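Local coordinates for protein quinoline 2-oxidoreductase large subunit (Pseudomonas putida, PDB 1T3Q) that hydroxylates quinoline at carbon 2 at a molybdenum centre held by a pterin cytosine dinucleotide, as the large subunit of a molybdenum hydroxylase, at residues 221-233 and 535-547. Residues are numbered along the deposited sequence; the frame is centred on the assembly and turned at random.
Sequences TATQMPSFVRTMV and STKNTYGFGAYAS. With MCN (pterin cytosine dinucleotide), chain N; SMO (dioxosulfidomolybdenum(VI) ion), chain O.
Q224 and A544 exchange two hydrogen bonds beside the molybdenum in the active site of this xanthine dehydrogenase-family hydroxylase, where the start of helix 226-237 meets the irregular segment 535-547, in the loop between strand 529-532 and helix 549-576. A544 N donates to Q224 O at 3.1 Å, and Q224 NE2 donates to A544 O at 3.0 Å, meeting that carbonyl 25° out of its plane. A glutamine extended beyond CG is long enough for NE2 also to reach oxo ligand OM1 on the molybdenum, while OE1 accepts from G256 N. The amide is thus gripped at both ends and its rotation fixed. From the loop, A546 N donates to OM2.

Two reasons explain G543. Its CA makes a CA-H...O contact of 3.3 Å with Q224 O, and a CB would run into that oxygen and M225 CA; its backbone angles would also jam a CB against the preceding carbonyl oxygen.

Further along the helix, S227 serves polar and apolar partners at once. Its OG accepts an almost straight bond (170°) from G541 N and also bonds a water held by T539 O; a second water links S227 N to G541 O. Its CB sits 3.7 Å from the centroid of the Y540 ring, over the centre of one face, in a CH-pi contact that a small serine permits. Y540 reaches past it to give its hydroxyl proton to T231 OG1, which also bonds E241; Y610 of the second subunit meets the same ring edge-to-face. R230 CD lies 3.4 Å from T536 OG1, which bonds V246 N; R230 NE donates to I244 O, and NH1 makes a salt bridge to D492 of the second subunit.

Apolar contacts fill in the rest. T536 CG2 rests against P226 CB. Flexible M225, N-cap of the helix, bends at chi3 (70°) in a Met-aromatic contact, SD lying obliquely 5.1 Å from the Y545 ring centroid and CE 4.0 Å from Y545 CE2.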
loop_
_atom_site.group_PDB
_atom_site.type_symbol
_atom_site.label_atom_id
_atom_site.label_comp_id
_atom_site.label_asym_id
_atom_site.label_seq_id
_atom_site.Cartn_x
_atom_site.Cartn_y
_atom_site.Cartn_z
ATOM N N THR B 221 -3.691 8.394 8.909
ATOM C CA THR B 221 -3.961 8.949 10.225
ATOM C C THR B 221 -5.115 8.245 10.916
ATOM O O THR B 221 -6.094 7.871 10.275
ATOM C CB THR B 221 -4.254 10.474 10.154
ATOM O OG1 THR B 221 -4.659 10.933 11.448
ATOM C CG2 THR B 221 -5.346 10.788 9.139
ATOM N N ALA B 222 -4.975 8.047 12.224
ATOM C CA ALA B 222 -6.012 7.401 13.023
ATOM C C ALA B 222 -7.074 8.463 13.293
ATOM O O ALA B 222 -7.109 9.069 14.365
ATOM C CB ALA B 222 -5.426 6.894 14.331
ATOM N N THR B 223 -7.934 8.685 12.309
ATOM C CA THR B 223 -8.972 9.698 12.430
ATOM C C THR B 223 -10.375 9.155 12.208
ATOM O O THR B 223 -10.566 8.115 11.568
ATOM C CB THR B 223 -8.725 10.841 11.416
ATOM O OG1 THR B 223 -9.733 11.846 11.568
ATOM C CG2 THR B 223 -8.780 10.303 9.984
ATOM N N GLN B 224 -11.355 9.871 12.746
ATOM C CA GLN B 224 -12.759 9.506 12.585
ATOM C C GLN B 224 -13.357 10.349 11.450
ATOM O O GLN B 224 -14.505 10.139 11.051
ATOM C CB GLN B 224 -13.541 9.791 13.876
ATOM C CG GLN B 224 -12.909 9.212 15.128
ATOM C CD GLN B 224 -13.673 9.551 16.391
ATOM O OE1 GLN B 224 -13.081 9.690 17.458
ATOM N NE2 GLN B 224 -14.995 9.677 16.279
ATOM N N MET B 225 -12.571 11.290 10.924
ATOM C CA MET B 225 -13.048 12.189 9.859
ATOM C C MET B 225 -12.024 12.384 8.729
ATOM O O MET B 225 -11.499 13.481 8.541
ATOM C CB MET B 225 -13.383 13.555 10.478
ATOM C CG MET B 225 -14.347 13.496 11.670
ATOM S SD MET B 225 -14.523 15.078 12.559
ATOM C CE MET B 225 -15.436 16.062 11.326
ATOM N N PRO B 226 -11.757 11.334 7.933
ATOM C CA PRO B 226 -10.781 11.434 6.839
ATOM C C PRO B 226 -10.983 12.521 5.775
ATOM O O PRO B 226 -10.022 13.194 5.392
ATOM C CB PRO B 226 -10.780 10.023 6.250
ATOM C CG PRO B 226 -12.164 9.545 6.521
ATOM C CD PRO B 226 -12.425 10.020 7.920
ATOM N N SER B 227 -12.213 12.692 5.290
ATOM C CA SER B 227 -12.476 13.709 4.270
ATOM C C SER B 227 -12.193 15.105 4.821
ATOM O O SER B 227 -11.691 15.977 4.106
ATOM C CB SER B 227 -13.932 13.637 3.791
ATOM O OG SER B 227 -14.198 12.407 3.141
ATOM N N PHE B 228 -12.528 15.299 6.094
ATOM C CA PHE B 228 -12.317 16.566 6.788
ATOM C C PHE B 228 -10.821 16.870 6.877
ATOM O O PHE B 228 -10.382 17.983 6.586
ATOM C CB PHE B 228 -12.928 16.469 8.189
ATOM C CG PHE B 228 -12.456 17.526 9.144
ATOM C CD1 PHE B 228 -12.888 18.845 9.027
ATOM C CD2 PHE B 228 -11.599 17.193 10.187
ATOM C CE1 PHE B 228 -12.471 19.816 9.942
ATOM C CE2 PHE B 228 -11.176 18.158 11.106
ATOM C CZ PHE B 228 -11.615 19.472 10.981
ATOM N N VAL B 229 -10.038 15.873 7.279
ATOM C CA VAL B 229 -8.597 16.056 7.399
ATOM C C VAL B 229 -7.973 16.419 6.053
ATOM O O VAL B 229 -7.149 17.332 5.968
ATOM C CB VAL B 229 -7.923 14.780 7.960
ATOM C CG1 VAL B 229 -6.404 14.933 7.954
ATOM C CG2 VAL B 229 -8.412 14.528 9.377
ATOM N N ARG B 230 -8.367 15.705 5.003
ATOM C CA ARG B 230 -7.841 15.964 3.669
ATOM C C ARG B 230 -8.077 17.418 3.253
ATOM O O ARG B 230 -7.157 18.102 2.805
ATOM C CB ARG B 230 -8.495 15.025 2.650
ATOM C CG ARG B 230 -8.138 15.324 1.188
ATOM C CD ARG B 230 -8.781 14.309 0.273
ATOM N NE ARG B 230 -8.568 14.576 -1.153
ATOM C CZ ARG B 230 -9.523 14.973 -1.992
ATOM N NH1 ARG B 230 -9.242 15.178 -3.273
ATOM N NH2 ARG B 230 -10.758 15.172 -1.551
ATOM N N THR B 231 -9.312 17.884 3.405
ATOM C CA THR B 231 -9.656 19.255 3.039
ATOM C C THR B 231 -8.909 20.287 3.885
ATOM O O THR B 231 -8.467 21.314 3.361
ATOM C CB THR B 231 -11.172 19.501 3.185
ATOM O OG1 THR B 231 -11.891 18.512 2.439
ATOM C CG2 THR B 231 -11.538 20.884 2.654
ATOM N N MET B 232 -8.761 20.027 5.182
ATOM C CA MET B 232 -8.068 20.972 6.049
ATOM C C MET B 232 -6.566 21.018 5.792
ATOM O O MET B 232 -5.949 22.081 5.904
ATOM C CB MET B 232 -8.341 20.667 7.529
ATOM C CG MET B 232 -9.810 20.806 7.935
ATOM S SD MET B 232 -10.576 22.373 7.422
ATOM C CE MET B 232 -11.415 21.837 5.998
ATOM N N VAL B 233 -5.968 19.878 5.459
ATOM C CA VAL B 233 -4.540 19.871 5.160
ATOM C C VAL B 233 -4.332 20.719 3.906
ATOM O O VAL B 233 -3.394 21.521 3.826
ATOM C CB VAL B 233 -4.010 18.449 4.890
ATOM C CG1 VAL B 233 -2.594 18.517 4.319
ATOM C CG2 VAL B 233 -4.003 17.649 6.182
ATOM N N SER B 535 -10.207 5.499 2.889
ATOM C CA SER B 535 -9.537 6.129 1.751
ATOM C C SER B 535 -10.421 7.228 1.184
ATOM O O SER B 535 -11.625 7.028 1.001
ATOM C CB SER B 535 -9.242 5.126 0.642
ATOM O OG SER B 535 -8.694 5.800 -0.481
ATOM N N THR B 536 -9.818 8.382 0.905
ATOM C CA THR B 536 -10.550 9.515 0.349
ATOM C C THR B 536 -10.513 9.527 -1.182
ATOM O O THR B 536 -10.922 10.507 -1.814
ATOM C CB THR B 536 -9.987 10.850 0.872
ATOM O OG1 THR B 536 -8.590 10.936 0.561
ATOM C CG2 THR B 536 -10.173 10.955 2.376
ATOM N N LYS B 537 -10.026 8.445 -1.782
ATOM C CA LYS B 537 -9.969 8.358 -3.241
ATOM C C LYS B 537 -11.360 8.442 -3.860
ATOM O O LYS B 537 -11.517 8.865 -5.008
ATOM C CB LYS B 537 -9.314 7.050 -3.683
ATOM C CG LYS B 537 -7.796 7.076 -3.717
ATOM C CD LYS B 537 -7.303 5.763 -4.290
ATOM C CE LYS B 537 -5.950 5.890 -4.935
ATOM N NZ LYS B 537 -5.586 4.609 -5.608
ATOM N N ASN B 538 -12.364 8.014 -3.103
ATOM C CA ASN B 538 -13.750 8.045 -3.566
ATOM C C ASN B 538 -14.697 8.294 -2.398
ATOM O O ASN B 538 -14.452 7.843 -1.276
ATOM C CB ASN B 538 -14.110 6.736 -4.284
ATOM C CG ASN B 538 -13.291 6.524 -5.555
ATOM O OD1 ASN B 538 -12.171 6.003 -5.514
ATOM N ND2 ASN B 538 -13.839 6.948 -6.686
ATOM N N THR B 539 -15.785 9.002 -2.699
ATOM C CA THR B 539 -16.822 9.427 -1.759
ATOM C C THR B 539 -16.266 10.569 -0.915
ATOM O O THR B 539 -15.068 10.841 -0.938
ATOM C CB THR B 539 -17.347 8.294 -0.806
ATOM O OG1 THR B 539 -16.389 8.014 0.222
ATOM C CG2 THR B 539 -17.660 7.032 -1.589
ATOM N N TYR B 540 -17.146 11.248 -0.193
ATOM C CA TYR B 540 -16.747 12.365 0.654
ATOM C C TYR B 540 -17.747 12.501 1.785
ATOM O O TYR B 540 -18.958 12.535 1.548
ATOM C CB TYR B 540 -16.715 13.661 -0.166
ATOM C CG TYR B 540 -16.124 14.832 0.581
ATOM C CD1 TYR B 540 -16.863 15.521 1.540
ATOM C CD2 TYR B 540 -14.806 15.226 0.354
ATOM C CE1 TYR B 540 -16.302 16.579 2.259
ATOM C CE2 TYR B 540 -14.236 16.278 1.068
ATOM C CZ TYR B 540 -14.986 16.946 2.016
ATOM O OH TYR B 540 -14.410 17.962 2.741
ATOM N N GLY B 541 -17.254 12.582 3.014
ATOM C CA GLY B 541 -18.161 12.701 4.140
ATOM C C GLY B 541 -17.528 13.253 5.398
ATOM O O GLY B 541 -16.307 13.287 5.527
ATOM N N PHE B 542 -18.366 13.678 6.332
ATOM C CA PHE B 542 -17.889 14.245 7.584
ATOM C C PHE B 542 -17.354 13.202 8.569
ATOM O O PHE B 542 -16.739 13.554 9.572
ATOM C CB PHE B 542 -19.007 15.072 8.230
ATOM C CG PHE B 542 -19.129 16.471 7.674
ATOM C CD1 PHE B 542 -19.112 16.697 6.297
ATOM C CD2 PHE B 542 -19.250 17.566 8.529
ATOM C CE1 PHE B 542 -19.212 17.991 5.782
ATOM C CE2 PHE B 542 -19.353 18.871 8.020
ATOM C CZ PHE B 542 -19.332 19.081 6.645
ATOM N N GLY B 543 -17.588 11.924 8.286
ATOM C CA GLY B 543 -17.089 10.881 9.166
ATOM C C GLY B 543 -18.043 10.429 10.255
ATOM O O GLY B 543 -19.228 10.759 10.243
ATOM N N ALA B 544 -17.516 9.657 11.200
ATOM C CA ALA B 544 -18.309 9.142 12.308
ATOM C C ALA B 544 -18.134 9.985 13.569
ATOM O O ALA B 544 -17.028 10.126 14.097
ATOM C CB ALA B 544 -17.926 7.694 12.593
ATOM N N TYR B 545 -19.242 10.544 14.038
ATOM C CA TYR B 545 -19.266 11.372 15.236
ATOM C C TYR B 545 -20.732 11.688 15.509
ATOM O O TYR B 545 -21.585 11.428 14.667
ATOM C CB TYR B 545 -18.461 12.663 15.015
ATOM C CG TYR B 545 -19.025 13.583 13.957
ATOM C CD1 TYR B 545 -20.111 14.415 14.232
ATOM C CD2 TYR B 545 -18.491 13.601 12.669
ATOM C CE1 TYR B 545 -20.655 15.243 13.250
ATOM C CE2 TYR B 545 -19.027 14.424 11.680
ATOM C CZ TYR B 545 -20.109 15.240 11.977
ATOM O OH TYR B 545 -20.656 16.044 11.000
ATOM N N ALA B 546 -21.025 12.218 16.690
ATOM C CA ALA B 546 -22.388 12.578 17.060
ATOM C C ALA B 546 -23.429 11.484 16.785
ATOM O O ALA B 546 -24.551 11.784 16.362
ATOM C CB ALA B 546 -22.789 13.862 16.340
ATOM N N SER B 547 -23.062 10.228 17.027
ATOM C CA SER B 547 -23.970 9.097 16.812
ATOM C C SER B 547 -24.665 9.202 15.459
ATOM O O SER B 547 -25.899 9.122 15.378
ATOM C CB SER B 547 -25.031 9.061 17.915
ATOM O OG SER B 547 -24.442 9.067 19.205
HETATM N N1 MCN N . -25.891 0.588 15.568
HETATM C C2 MCN N . -26.825 -0.422 15.165
HETATM N N3 MCN N . -28.129 0.041 15.085
HETATM C C4 MCN N . -28.572 1.331 15.357
HETATM C C5 MCN N . -27.573 2.320 15.778
HETATM C C6 MCN N . -26.252 1.952 15.877
HETATM O O2 MCN N . -26.465 -1.559 14.955
HETATM N N4 MCN N . -29.841 1.660 15.239
HETATM C "C1'" MCN N . -24.392 0.113 15.632
HETATM C C2D MCN N . -23.589 0.512 14.311
HETATM O "O2'" MCN N . -22.587 -0.520 14.003
HETATM C "C3'" MCN N . -23.018 1.872 14.652
HETATM C C4D MCN N . -22.658 1.782 16.116
HETATM O O4D MCN N . -23.612 0.751 16.684
HETATM O "O3'" MCN N . -21.836 2.137 13.819
HETATM C "C5'" MCN N . -22.604 3.134 16.882
HETATM O "O5'" MCN N . -23.826 3.772 16.607
HETATM P PA MCN N . -23.971 5.218 15.990
HETATM O O1A MCN N . -24.498 5.025 14.602
HETATM O O2A MCN N . -24.754 5.991 17.038
HETATM O O3A MCN N . -22.588 6.074 15.953
HETATM P PB MCN N . -21.313 5.973 14.989
HETATM O O1B MCN N . -21.211 7.276 14.265
HETATM O O2B MCN N . -21.350 4.721 14.163
HETATM O O3B MCN N . -20.089 5.806 16.013
HETATM C C10 MCN N . -19.525 6.924 16.652
HETATM C "C9'" MCN N . -20.003 6.868 18.066
HETATM C "C8'" MCN N . -19.304 8.057 18.765
HETATM S "S8'" MCN N . -19.734 9.673 18.134
HETATM C "C7'" MCN N . -18.452 7.978 19.790
HETATM S "S7'" MCN N . -17.639 9.363 20.571
HETATM C "C6'" MCN N . -18.068 6.552 20.310
HETATM C C7 MCN N . -19.169 5.565 20.029
HETATM O "O9'" MCN N . -19.526 5.570 18.656
HETATM N "N5'" MCN N . -16.688 6.271 19.733
HETATM C C4A MCN N . -16.444 4.844 19.842
HETATM N "N8'" MCN N . -18.729 4.174 20.387
HETATM C C4B MCN N . -17.358 3.834 20.194
HETATM N "N1'" MCN N . -17.075 2.448 20.286
HETATM C "C2'" MCN N . -15.796 2.109 20.004
HETATM N "N2'" MCN N . -15.472 0.801 20.092
HETATM N "N3'" MCN N . -14.836 3.025 19.621
HETATM C "C4'" MCN N . -15.053 4.447 19.490
HETATM O "O4'" MCN N . -14.158 5.182 19.148
HETATM S S SMO O . -17.602 12.584 20.757
HETATM MO MO SMO O . -18.269 11.286 19.198
HETATM O OM2 SMO O . -19.325 12.654 18.991
HETATM O OM1 SMO O . -16.977 11.395 18.110
HETATM O O HOH W 1 -13.223 11.544 0.930
HETATM O O HOH W 2 -14.764 11.320 6.388
#